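Local coordinates for Udp-n-acetylglucosamine pyrophosphorylase (Trypanosoma brucei, PDB 4BQH), which probably catalyses the transfer of a uridylyl group from UTP to N-acetyl-alpha-D-glucosamine 1-phosphate, giving UDP-N-acetyl-alpha-D-glucosamine and diphosphate, at residues T25-G30 with A36-Q41; L141-S146 with V533-R538; I161-S164 with R170-R173; P291-Y296 with V305-P310; V485-E490 with Q525-P530. One frame throughout, in Å; residues are numbered along the deposited sequence.

Interaction 1 of 5, residues T25-G30 with A36-Q41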
# COMPACT_ATOMS: atom_id res chain seq x y z
N THR A 25 -21.99 -29.77 -5.92
CA THR A 25 -22.89 -30.28 -6.97
C THR A 25 -22.52 -29.76 -8.36
O THR A 25 -22.40 -30.53 -9.33
CB THR A 25 -24.36 -29.91 -6.64
OG1 THR A 25 -24.75 -30.63 -5.47
CG2 THR A 25 -25.32 -30.25 -7.78
N ALA A 26 -22.34 -28.44 -8.45
CA ALA A 26 -21.91 -27.82 -9.70
C ALA A 26 -20.57 -28.43 -10.16
O ALA A 26 -20.45 -28.85 -11.31
CB ALA A 26 -21.84 -26.31 -9.55
N LEU A 27 -19.59 -28.56 -9.26
CA LEU A 27 -18.29 -29.16 -9.63
C LEU A 27 -18.34 -30.63 -10.10
O LEU A 27 -17.52 -31.05 -10.93
CB LEU A 27 -17.30 -29.08 -8.47
CG LEU A 27 -16.77 -27.69 -8.12
CD1 LEU A 27 -16.15 -27.72 -6.73
CD2 LEU A 27 -15.78 -27.20 -9.16
N GLU A 28 -19.26 -31.41 -9.53
CA GLU A 28 -19.34 -32.84 -9.82
C GLU A 28 -20.28 -33.17 -10.98
O GLU A 28 -20.00 -34.09 -11.75
CB GLU A 28 -19.79 -33.62 -8.58
CG GLU A 28 -18.74 -33.73 -7.49
CD GLU A 28 -19.32 -34.28 -6.19
OE1 GLU A 28 -20.55 -34.46 -6.11
OE2 GLU A 28 -18.53 -34.52 -5.25
N HIS A 29 -21.37 -32.41 -11.09
CA HIS A 29 -22.46 -32.73 -12.02
C HIS A 29 -22.88 -31.60 -12.92
O HIS A 29 -23.90 -31.69 -13.59
CB HIS A 29 -23.68 -33.25 -11.26
CG HIS A 29 -23.36 -34.34 -10.26
ND1 HIS A 29 -22.86 -35.54 -10.63
CD2 HIS A 29 -23.48 -34.37 -8.87
CE1 HIS A 29 -22.66 -36.30 -9.53
NE2 HIS A 29 -23.04 -35.58 -8.45
N GLY A 30 -22.11 -30.52 -12.95
CA GLY A 30 -22.39 -29.44 -13.90
C GLY A 30 -21.91 -29.77 -15.30
O GLY A 30 -21.31 -30.82 -15.52
N ALA A 36 -15.39 -26.59 -15.49
CA ALA A 36 -14.07 -26.03 -15.74
C ALA A 36 -13.92 -24.58 -15.26
O ALA A 36 -12.88 -24.22 -14.69
CB ALA A 36 -13.69 -26.15 -17.21
N SER A 37 -14.91 -23.73 -15.49
CA SER A 37 -14.73 -22.33 -15.08
C SER A 37 -14.79 -22.20 -13.56
O SER A 37 -14.05 -21.41 -12.97
CB SER A 37 -15.74 -21.39 -15.74
OG SER A 37 -17.04 -21.76 -15.38
N LEU A 38 -15.66 -22.98 -12.92
CA LEU A 38 -15.75 -22.99 -11.47
C LEU A 38 -14.45 -23.49 -10.86
O LEU A 38 -13.96 -22.95 -9.87
CB LEU A 38 -16.94 -23.85 -11.03
CG LEU A 38 -17.69 -23.59 -9.74
CD1 LEU A 38 -17.84 -22.11 -9.42
CD2 LEU A 38 -19.07 -24.24 -9.90
N THR A 39 -13.90 -24.55 -11.46
CA THR A 39 -12.58 -25.06 -11.07
C THR A 39 -11.48 -24.00 -11.20
O THR A 39 -10.69 -23.80 -10.26
CB THR A 39 -12.22 -26.34 -11.88
OG1 THR A 39 -13.16 -27.39 -11.58
CG2 THR A 39 -10.83 -26.82 -11.53
N ALA A 40 -11.44 -23.29 -12.34
CA ALA A 40 -10.41 -22.29 -12.55
C ALA A 40 -10.55 -21.19 -11.49
O ALA A 40 -9.55 -20.74 -10.93
CB ALA A 40 -10.49 -21.67 -13.94
N GLN A 41 -11.78 -20.78 -11.21
CA GLN A 41 -12.00 -19.70 -10.24
C GLN A 41 -11.56 -20.11 -8.85
O GLN A 41 -10.79 -19.40 -8.22
CB GLN A 41 -13.46 -19.25 -10.22
CG GLN A 41 -13.70 -18.11 -9.23
CD GLN A 41 -15.18 -17.81 -9.02
OE1 GLN A 41 -16.03 -18.67 -9.24
NE2 GLN A 41 -15.49 -16.59 -8.57

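Interaction 2 of 5, residues L141-S146 with V533-R538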
# COMPACT_ATOMS: atom_id res chain seq x y z
N LEU A 141 1.09 15.51 -16.52
CA LEU A 141 2.51 15.35 -16.25
C LEU A 141 3.26 15.25 -17.56
O LEU A 141 2.84 14.55 -18.48
CB LEU A 141 2.78 14.12 -15.39
CG LEU A 141 2.14 14.13 -13.99
CD1 LEU A 141 2.33 12.77 -13.34
CD2 LEU A 141 2.75 15.23 -13.12
N GLN A 142 4.39 15.95 -17.62
CA GLN A 142 5.29 15.85 -18.75
C GLN A 142 5.96 14.48 -18.84
O GLN A 142 6.33 14.04 -19.92
CB GLN A 142 6.32 16.98 -18.70
CG GLN A 142 5.69 18.37 -18.87
CD GLN A 142 6.70 19.44 -19.18
OE1 GLN A 142 6.77 20.44 -18.48
NE2 GLN A 142 7.52 19.23 -20.19
N GLN A 143 6.14 13.81 -17.69
CA GLN A 143 6.61 12.44 -17.71
C GLN A 143 5.42 11.68 -18.21
O GLN A 143 4.30 11.98 -17.83
CB GLN A 143 6.92 11.94 -16.29
CG GLN A 143 7.98 12.73 -15.57
CD GLN A 143 8.03 12.41 -14.10
OE1 GLN A 143 8.72 11.48 -13.69
NE2 GLN A 143 7.29 13.17 -13.30
N ARG A 144 5.61 10.68 -19.04
CA ARG A 144 4.40 9.97 -19.44
C ARG A 144 4.57 8.58 -18.88
O ARG A 144 4.86 7.63 -19.59
CB ARG A 144 4.17 10.02 -20.97
CG ARG A 144 4.10 11.43 -21.56
CD ARG A 144 3.01 12.32 -20.95
N LYS A 145 4.46 8.49 -17.56
CA LYS A 145 4.82 7.27 -16.85
C LYS A 145 3.61 6.71 -16.14
O LYS A 145 2.82 7.47 -15.57
CB LYS A 145 5.91 7.57 -15.82
CG LYS A 145 7.20 8.11 -16.44
CD LYS A 145 8.19 8.47 -15.37
CE LYS A 145 9.44 9.08 -16.00
NZ LYS A 145 10.33 9.58 -14.91
N SER A 146 3.48 5.39 -16.19
CA SER A 146 2.47 4.68 -15.40
C SER A 146 2.73 4.81 -13.89
O SER A 146 3.83 5.16 -13.45
CB SER A 146 2.39 3.19 -15.80
OG SER A 146 3.58 2.45 -15.50
N VAL A 533 5.53 25.08 -15.97
CA VAL A 533 6.05 24.01 -15.09
C VAL A 533 7.46 23.65 -15.55
O VAL A 533 7.63 23.17 -16.64
CB VAL A 533 5.17 22.74 -15.17
CG1 VAL A 533 5.65 21.70 -14.16
CG2 VAL A 533 3.70 23.06 -14.89
N ILE A 534 8.44 23.90 -14.70
CA ILE A 534 9.84 23.51 -14.96
C ILE A 534 9.91 21.98 -14.83
O ILE A 534 9.50 21.43 -13.80
CB ILE A 534 10.78 24.21 -13.95
CG1 ILE A 534 10.80 25.73 -14.18
CG2 ILE A 534 12.19 23.61 -14.01
CD1 ILE A 534 11.45 26.14 -15.48
N PHE A 535 10.38 21.31 -15.88
CA PHE A 535 10.48 19.86 -15.91
C PHE A 535 11.94 19.44 -15.65
O PHE A 535 12.83 19.82 -16.39
CB PHE A 535 9.96 19.34 -17.26
CG PHE A 535 9.94 17.84 -17.40
CD1 PHE A 535 9.79 17.02 -16.27
CD2 PHE A 535 10.04 17.25 -18.65
CE1 PHE A 535 9.79 15.64 -16.41
CE2 PHE A 535 10.02 15.87 -18.79
CZ PHE A 535 9.91 15.06 -17.67
N ILE A 536 12.18 18.71 -14.56
CA ILE A 536 13.55 18.28 -14.20
C ILE A 536 13.59 16.75 -14.31
O ILE A 536 12.84 16.06 -13.63
CB ILE A 536 13.98 18.77 -12.79
CG1 ILE A 536 13.80 20.30 -12.64
CG2 ILE A 536 15.43 18.35 -12.48
CD1 ILE A 536 14.21 20.87 -11.30
N ARG A 537 14.44 16.24 -15.21
CA ARG A 537 14.55 14.80 -15.46
C ARG A 537 16.00 14.45 -15.77
O ARG A 537 16.80 15.35 -16.07
CB ARG A 537 13.59 14.29 -16.56
CG ARG A 537 13.90 14.70 -18.00
CD ARG A 537 13.68 16.20 -18.18
NE ARG A 537 13.65 16.59 -19.58
CZ ARG A 537 13.38 17.83 -20.01
NH1 ARG A 537 13.11 18.82 -19.16
NH2 ARG A 537 13.38 18.06 -21.32
N ARG A 538 16.35 13.17 -15.63
CA ARG A 538 17.71 12.73 -15.99
C ARG A 538 17.89 12.78 -17.49
O ARG A 538 16.96 12.47 -18.25
CB ARG A 538 17.97 11.30 -15.51
CG ARG A 538 18.36 11.21 -14.05
CD ARG A 538 19.28 10.01 -13.80
NE ARG A 538 18.93 8.83 -14.59
CZ ARG A 538 19.03 7.56 -14.16
NH1 ARG A 538 19.45 7.30 -12.93
NH2 ARG A 538 18.70 6.55 -14.95

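Interaction 3 of 5, residues I161-S164 with R170-R173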
# COMPACT_ATOMS: atom_id res chain seq x y z
N ILE A 161 20.75 6.27 -3.59
CA ILE A 161 21.18 7.09 -2.45
C ILE A 161 21.82 6.23 -1.35
O ILE A 161 22.87 6.60 -0.81
CB ILE A 161 20.02 7.96 -1.87
CG1 ILE A 161 19.49 8.96 -2.93
CG2 ILE A 161 20.49 8.74 -0.65
CD1 ILE A 161 18.16 9.59 -2.56
N ALA A 162 21.20 5.08 -1.04
CA ALA A 162 21.76 4.16 -0.04
C ALA A 162 23.22 3.80 -0.41
O ALA A 162 24.10 3.81 0.47
CB ALA A 162 20.89 2.90 0.07
N GLU A 163 23.47 3.54 -1.70
CA GLU A 163 24.81 3.17 -2.19
C GLU A 163 25.80 4.33 -2.08
O GLU A 163 26.99 4.14 -1.74
CB GLU A 163 24.73 2.69 -3.65
CG GLU A 163 24.16 1.30 -3.82
CD GLU A 163 23.61 1.01 -5.22
OE1 GLU A 163 23.78 1.84 -6.14
OE2 GLU A 163 23.02 -0.06 -5.41
N SER A 164 25.32 5.54 -2.37
CA SER A 164 26.14 6.74 -2.27
C SER A 164 26.59 7.00 -0.83
O SER A 164 27.70 7.49 -0.60
CB SER A 164 25.40 7.97 -2.83
OG SER A 164 24.55 8.53 -1.84
N ARG A 170 28.61 -3.38 -2.88
CA ARG A 170 27.41 -4.20 -3.05
C ARG A 170 26.21 -3.35 -3.47
O ARG A 170 26.08 -2.20 -3.08
CB ARG A 170 27.08 -4.97 -1.76
CG ARG A 170 26.20 -6.19 -1.99
CD ARG A 170 26.93 -7.26 -2.80
NE ARG A 170 26.09 -7.93 -3.79
CZ ARG A 170 25.90 -7.52 -5.05
NH1 ARG A 170 26.48 -6.43 -5.51
NH2 ARG A 170 25.12 -8.23 -5.85
N LYS A 171 25.36 -3.93 -4.31
CA LYS A 171 24.18 -3.24 -4.80
C LYS A 171 23.15 -3.21 -3.68
O LYS A 171 23.00 -4.19 -2.95
CB LYS A 171 23.62 -3.94 -6.04
CG LYS A 171 24.54 -3.87 -7.27
CD LYS A 171 24.57 -2.47 -7.91
CE LYS A 171 25.68 -1.57 -7.36
NZ LYS A 171 25.73 -0.26 -8.08
N ALA A 172 22.48 -2.07 -3.55
CA ALA A 172 21.37 -1.93 -2.57
C ALA A 172 20.15 -2.44 -3.31
O ALA A 172 19.88 -1.99 -4.42
CB ALA A 172 21.17 -0.47 -2.20
N ARG A 173 19.42 -3.38 -2.71
CA ARG A 173 18.26 -3.96 -3.40
C ARG A 173 17.04 -4.02 -2.49
O ARG A 173 17.04 -4.69 -1.46
CB ARG A 173 18.57 -5.37 -3.97
CG ARG A 173 19.53 -5.37 -5.16
CD ARG A 173 19.00 -4.49 -6.29
NE ARG A 173 19.89 -4.38 -7.45
CZ ARG A 173 20.54 -3.28 -7.83
NH1 ARG A 173 20.44 -2.15 -7.14
NH2 ARG A 173 21.31 -3.32 -8.91

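Interaction 4 of 5, residues P291-Y296 with V305-P310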
# COMPACT_ATOMS: atom_id res chain seq x y z
N PRO A 291 13.24 6.02 4.05
CA PRO A 291 14.26 5.70 5.04
C PRO A 291 13.96 6.27 6.44
O PRO A 291 14.43 5.71 7.43
CB PRO A 291 15.54 6.34 4.45
CG PRO A 291 15.01 7.53 3.68
CD PRO A 291 13.75 6.98 3.04
N VAL A 292 13.17 7.33 6.54
CA VAL A 292 12.78 7.84 7.89
C VAL A 292 11.80 6.87 8.57
O VAL A 292 11.92 6.57 9.76
CB VAL A 292 12.20 9.26 7.82
CG1 VAL A 292 11.70 9.76 9.18
CG2 VAL A 292 13.25 10.21 7.24
N PHE A 293 10.83 6.38 7.79
CA PHE A 293 9.83 5.40 8.25
C PHE A 293 10.57 4.13 8.72
O PHE A 293 10.33 3.63 9.81
CB PHE A 293 8.98 5.08 7.01
CG PHE A 293 7.65 4.41 7.26
CD1 PHE A 293 7.00 4.45 8.49
CD2 PHE A 293 7.00 3.82 6.19
CE1 PHE A 293 5.73 3.86 8.64
CE2 PHE A 293 5.73 3.24 6.33
CZ PHE A 293 5.11 3.26 7.56
N ILE A 294 11.50 3.66 7.90
CA ILE A 294 12.32 2.48 8.22
C ILE A 294 13.21 2.69 9.45
O ILE A 294 13.28 1.83 10.33
CB ILE A 294 13.16 2.06 7.00
CG1 ILE A 294 12.21 1.61 5.85
CG2 ILE A 294 14.16 0.94 7.35
CD1 ILE A 294 12.92 1.64 4.49
N GLY A 295 13.89 3.83 9.49
CA GLY A 295 14.77 4.17 10.62
C GLY A 295 13.99 4.27 11.93
O GLY A 295 14.42 3.77 12.98
N TYR A 296 12.81 4.87 11.85
CA TYR A 296 11.92 4.96 13.02
C TYR A 296 11.53 3.57 13.51
O TYR A 296 11.57 3.29 14.72
CB TYR A 296 10.67 5.76 12.64
CG TYR A 296 9.68 6.03 13.76
CD1 TYR A 296 10.07 6.63 14.97
CD2 TYR A 296 8.34 5.74 13.56
CE1 TYR A 296 9.12 6.90 15.97
CE2 TYR A 296 7.38 5.99 14.55
CZ TYR A 296 7.77 6.56 15.74
OH TYR A 296 6.77 6.79 16.65
N VAL A 305 4.67 -0.10 12.27
CA VAL A 305 4.56 1.36 12.28
C VAL A 305 3.51 1.74 11.25
O VAL A 305 3.54 1.21 10.13
CB VAL A 305 5.89 2.07 11.92
CG1 VAL A 305 5.74 3.56 12.12
CG2 VAL A 305 7.03 1.57 12.81
N VAL A 306 2.56 2.60 11.65
CA VAL A 306 1.58 3.11 10.70
C VAL A 306 1.83 4.58 10.42
O VAL A 306 2.21 5.37 11.34
CB VAL A 306 0.12 2.90 11.17
CG1 VAL A 306 -0.15 1.41 11.38
CG2 VAL A 306 -0.15 3.69 12.45
N LYS A 307 1.64 4.96 9.16
CA LYS A 307 1.60 6.39 8.86
C LYS A 307 0.17 6.90 8.92
O LYS A 307 -0.75 6.25 8.44
CB LYS A 307 2.15 6.68 7.46
CG LYS A 307 3.65 6.80 7.45
CD LYS A 307 4.08 7.20 6.04
CE LYS A 307 5.59 7.38 5.99
NZ LYS A 307 6.06 7.49 4.57
N THR A 308 0.01 8.09 9.48
CA THR A 308 -1.32 8.69 9.66
C THR A 308 -1.20 10.17 9.34
O THR A 308 -0.10 10.71 9.32
CB THR A 308 -1.80 8.54 11.11
OG1 THR A 308 -0.82 9.11 12.01
CG2 THR A 308 -1.95 7.05 11.45
N CYS A 309 -2.34 10.81 9.08
CA CYS A 309 -2.38 12.25 8.81
C CYS A 309 -3.46 12.90 9.69
O CYS A 309 -4.46 12.26 9.99
CB CYS A 309 -2.74 12.48 7.33
SG CYS A 309 -1.45 11.89 6.21
N PRO A 310 -3.29 14.19 10.05
CA PRO A 310 -4.41 14.89 10.67
C PRO A 310 -5.67 14.84 9.77
O PRO A 310 -5.55 14.86 8.54
CB PRO A 310 -3.92 16.34 10.80
CG PRO A 310 -2.45 16.31 10.54
CD PRO A 310 -2.14 15.07 9.78

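Interaction 5 of 5, residues V485-E490 with Q525-P530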
# COMPACT_ATOMS: atom_id res chain seq x y z
N VAL A 485 24.84 34.00 -6.97
CA VAL A 485 23.99 34.30 -5.82
C VAL A 485 22.78 35.18 -6.17
O VAL A 485 21.64 34.88 -5.78
CB VAL A 485 24.82 34.89 -4.65
CG1 VAL A 485 23.95 35.67 -3.67
CG2 VAL A 485 25.59 33.79 -3.94
N THR A 486 23.02 36.27 -6.90
CA THR A 486 21.94 37.19 -7.25
C THR A 486 20.98 36.61 -8.30
O THR A 486 19.78 36.88 -8.25
CB THR A 486 22.46 38.59 -7.67
OG1 THR A 486 23.26 38.48 -8.85
CG2 THR A 486 23.28 39.23 -6.55
N GLU A 487 21.49 35.80 -9.23
CA GLU A 487 20.65 35.13 -10.24
C GLU A 487 19.72 34.07 -9.63
O GLU A 487 18.59 33.88 -10.10
CB GLU A 487 21.49 34.48 -11.34
CG GLU A 487 22.06 35.46 -12.35
CD GLU A 487 22.66 34.78 -13.57
OE1 GLU A 487 22.80 33.54 -13.58
OE2 GLU A 487 23.00 35.48 -14.54
N ALA A 488 20.22 33.37 -8.62
CA ALA A 488 19.39 32.41 -7.88
C ALA A 488 18.27 33.14 -7.14
O ALA A 488 17.11 32.70 -7.14
CB ALA A 488 20.26 31.60 -6.92
N LYS A 489 18.63 34.26 -6.53
CA LYS A 489 17.70 35.14 -5.84
C LYS A 489 16.64 35.68 -6.81
O LYS A 489 15.45 35.67 -6.51
CB LYS A 489 18.48 36.30 -5.22
CG LYS A 489 18.03 36.73 -3.84
CD LYS A 489 19.19 37.40 -3.12
CE LYS A 489 19.21 37.02 -1.64
NZ LYS A 489 20.47 37.44 -0.98
N GLU A 490 17.09 36.13 -7.98
CA GLU A 490 16.15 36.57 -9.03
C GLU A 490 15.25 35.43 -9.51
O GLU A 490 14.05 35.63 -9.73
CB GLU A 490 16.91 37.16 -10.21
CG GLU A 490 17.34 38.61 -10.00
CD GLU A 490 18.53 39.00 -10.86
OE1 GLU A 490 18.83 38.31 -11.86
OE2 GLU A 490 19.18 40.01 -10.53
N GLN A 525 16.15 29.08 -17.53
CA GLN A 525 14.73 29.12 -17.94
C GLN A 525 13.95 30.21 -17.24
O GLN A 525 13.16 30.90 -17.88
CB GLN A 525 14.04 27.81 -17.60
CG GLN A 525 14.46 26.64 -18.45
CD GLN A 525 13.87 25.35 -17.94
OE1 GLN A 525 14.38 24.76 -16.97
NE2 GLN A 525 12.78 24.91 -18.56
N LEU A 526 14.15 30.33 -15.92
CA LEU A 526 13.41 31.28 -15.10
C LEU A 526 13.72 32.72 -15.49
O LEU A 526 12.81 33.57 -15.52
CB LEU A 526 13.62 31.06 -13.60
CG LEU A 526 13.01 29.76 -13.05
CD1 LEU A 526 13.47 29.59 -11.61
CD2 LEU A 526 11.49 29.77 -13.14
N LEU A 527 14.99 32.99 -15.79
CA LEU A 527 15.36 34.36 -16.14
C LEU A 527 15.13 34.72 -17.61
O LEU A 527 15.01 35.90 -17.92
CB LEU A 527 16.81 34.69 -15.72
CG LEU A 527 17.24 34.39 -14.28
CD1 LEU A 527 18.74 34.63 -14.11
CD2 LEU A 527 16.45 35.18 -13.26
N ARG A 528 15.07 33.73 -18.50
CA ARG A 528 14.94 34.00 -19.94
C ARG A 528 13.50 33.86 -20.47
O ARG A 528 13.03 34.71 -21.21
CB ARG A 528 15.85 33.08 -20.76
CG ARG A 528 17.35 33.17 -20.45
CD ARG A 528 17.86 34.60 -20.42
NE ARG A 528 17.69 35.26 -21.72
CZ ARG A 528 18.05 36.52 -21.99
NH1 ARG A 528 18.62 37.28 -21.05
NH2 ARG A 528 17.84 37.03 -23.22
N ASN A 529 12.83 32.76 -20.09
CA ASN A 529 11.51 32.44 -20.61
C ASN A 529 10.87 31.31 -19.80
O ASN A 529 10.87 30.17 -20.26
CB ASN A 529 11.61 32.00 -22.07
CG ASN A 529 10.25 31.77 -22.72
OD1 ASN A 529 9.23 32.28 -22.27
ND2 ASN A 529 10.25 31.03 -23.80
N PRO A 530 10.33 31.63 -18.63
CA PRO A 530 9.84 30.55 -17.74
C PRO A 530 8.58 29.82 -18.27
O PRO A 530 7.58 30.48 -18.61
CB PRO A 530 9.54 31.28 -16.43
CG PRO A 530 9.34 32.71 -16.80
CD PRO A 530 10.19 32.97 -18.02

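Interaction 1 of 5, residues T25-G30 with A36-Q41
Ala26 and Leu27 meet Leu38 and Thr39 across two consecutive N-terminal helices, a pair joined by a tight turn and crossing at a wide angle. Helix 21-29 and helix 32-44 are joined by a very short link. Their N-to-C directions differ by 128° in the two segments, and the segment axes come within 9.5 Å. The backbones are nearest at Leu27 and Leu38, whose CA atoms lie 6.9 Å apart.

The apolar contacts come first. The CB methyl of Ala26 points at the second helix and meets Leu38 CD2 at 3.5 Å, a tight carbon pair. Leu38 reaches it because its CG lies roughly anti to the backbone N (chi1 -152°), which carries the branch across to the first helix. Leu27 starts out along the side of its helix, but its end turns inward. Its CD2 methyl rests against Leu38 CB at 4.0 Å. Leu27 also touches Cys11 of helix 7-15, and Leu38 touches Ile231 of strand 230-234. The helix pair is therefore packed against two other parts of the fold.

The remaining contact sets a methyl against a hydroxyl. The side chains of Leu27 and Thr39 cross at a slant. Both residues are buried. The hydroxyl of Thr39 is satisfied within its own helix, by a hydrogen bond with the carbonyl of Arg35 one turn back. The bond goes with a chi1 of -63°, which places OG1 beside the backbone N. In that position Thr39 OG1 lies 3.6 Å from Leu27 CD2.

Interaction 2 of 5, residues L141-S146 with V533-R538
Gln142 and Phe535 are where the two backbones come nearest, with their CA atoms 7.1 Å apart. Residues 141-146 form an irregular loop leading into helix 147-166. Residues 533-536 are a strand, and Val533 and Phe535 point from it toward the loop while Ile534 points away.

Phe535 carries the contact. With CG anti to the backbone N (chi1 -177°), the ring stands out from the strand and lies between Gln142 and Arg537. Gln142 lies along it, running in the opposite direction. Gln142 CB sits over one face, 3.8 Å from the ring centroid and 14° off the normal, a CH-pi contact. Further out, Gln142 NE2 comes to 3.6 Å from Phe535 CD2, with amide and ring planes 44° apart. The opposite face is covered by Arg537 CD, and Arg537 NH1 bonds back to Phe535 O at 3.0 Å.

The strand belongs to a small two-stranded parallel sheet with strand 501-504, so the loop before helix 147-166 is docked onto a C-terminal unit. Glu503 of the partner strand accepts from Gln142 N and Gln143 NE2. Gln143 crosses the ring at a slant, its CG 3.5 Å from Phe535 CE1. Its amide is held at the other end too: Lys145 NZ donates to Gln143 OE1 at 2.8 Å, in the carbonyl plane and on a lone pair. Lys145 NZ also forms salt bridges with Glu153 and Glu541.

Interaction 3 of 5, residues I161-S164 with R170-R173
Glu163 reaches from helix 147-166 across to Lys171, Ala172 and Arg173. Its CG lies beside the backbone N, and the chain is extended beyond it (chi2 159°). This brings the carboxylate up to the backbone of the segment 170-173.

One strong bond meets it. Ala172 N donates to Glu163 OE2 at 2.8 Å, with a nearly straight N-H...O angle of 169°. OE2 uses its anti lone pair, the one turned away from the other oxygen. Lys171 CA is also close to this oxygen, 3.4 Å from Glu163 OE2.

The charged contacts are looser. Lys171 first heads away from the helix, but bends at chi2 and chi3 so that its end swings back. Lys171 NZ forms a weak salt bridge to Glu163 OE1 at 3.5 Å. Arg173 also folds back, and its NH1 makes a long salt bridge to Glu163 OE2, at 3.7 Å. The same Arg173 NH1 donates to Ala172 O at 2.8 Å, a closer tie that probably does more to hold the folded chain. Lys171 CB sits over the centre of one face of the Arg173 guanidinium. Arg173 NE pairs with Glu201, so this arginine lies between two acids.

Beside the charged group is a small apolar contact, Ala162 CB against Ala172 CB at 4.1 Å. The helix and the following strand 175-180 are successive elements of the alpha/beta core, and this contact ties the connecting turn back onto the helix end. The short, straight backbone bond probably does most to place the carboxylate, and the two cations probably add longer-range stabilisation of its charge.

Interaction 4 of 5, residues P291-Y296 with V305-P310
The Phe293 ring has Lys307 over one face and Val305 at its edge. Lys307 CE lies 3.9 Å from the ring centroid, 15° off the normal, a CH-pi contact. Lys307 CG sits over the same ring, 3.8 Å from Phe293 CE1. Near the ring plane, Val305 CG1 approaches Phe293 CE1 at 3.5 Å. The same methyl also stands at the edge of the Tyr296 ring, 3.7 Å from Tyr296 CD2. One valine branch therefore meets two aromatic edges, one helical turn apart.

The torsions explain this. Phe293 and Tyr296 both have CG anti to the backbone N (chi1 -163° for Phe293), which sends the rings toward the strand. Val305 CG1, also anti to its backbone N, is the branch that touches both. All the touching residues are buried.

This is a helix packed on a sheet, as in the alpha/beta core of GT-A-type nucleotidyltransferases. Helix 291-300 leads by a short turn into strand 304-309, which runs between strand 359-363 and strand 423-427 in the mixed sheet. The segment axes come within 9.7 Å, and the chain directions differ by 138°. Phe293 also touches Leu361 and Met426 on the flanking strands, and the Tyr296 ring meets that of Phe83.

The extended chain of Lys307 crosses the phenylalanine at a slant and carries its ammonium past the ring. Lys307 NZ ends in salt bridges with Glu433 and Asp290. Asp290 OD1 in turn accepts a hydrogen bond from Val292 N at the start of the helix.

Interaction 5 of 5, residues V485-E490 with Q525-P530
Leu527 reaches from helix 519-528 to Glu487 and Glu490 on helix 485-497. It is the one residue of its segment that makes the contact. Its CG lies beside the backbone N (chi1 -50°). The fork of the side chain then faces the other helix, and each methyl meets a different glutamate.

Leu527 CD1 goes to Glu487. It lies 3.8 Å from Glu487 CG and 3.9 Å from Glu487 CB. Leu527 CD2 goes to Glu490, 3.7 Å from its CB. The two glutamates are three residues apart, so they stand on the same side of their helix. Both have CG anti to the carbonyl carbon, with chi1 -76° at Glu487, and both chains are extended beyond CG. The leucine crosses each of them at about a right angle. It is mainly the aliphatic parts that touch, although Glu487 CD is still 4.0 Å from Leu527 CD1. This is a small surface contact of a leucine with the aliphatic stems of two glutamates.

More buried packing lies close by. Leu526, next to Leu527, touches Ala491 and Met495 further along helix 485-497, and Ile523 of helix 519-528 touches Glu487 and Ala488. Strands 501-504 and 533-536 pair in parallel, and helix 519-528 is the helix of this beta-alpha-beta crossover. Helix 485-497, which leads to strand 501-504, packs against it in a small C-terminal alpha/beta unit.

Interaction 1 comes first, closing a short turn between two N-terminal helices before any other contact opens. Interaction 2 then spans most of the chain, tying the loop before helix 147-166 to the last strand. Interactions 3, 4 and 5 all fall within that span, in series, and none cross. Interactions 3 and 4 each close a short helix-to-strand turn in the central alpha/beta core, their nearest atoms about 7 Å apart. Interaction 5 joins two C-terminal helices. It touches interaction 2 directly, where Ile534 CD1 meets Gln525 CD at 3.5 Å. Interactions 1 and 5 lie on opposite sides of the chain's centre, their centres about 69 Å apart.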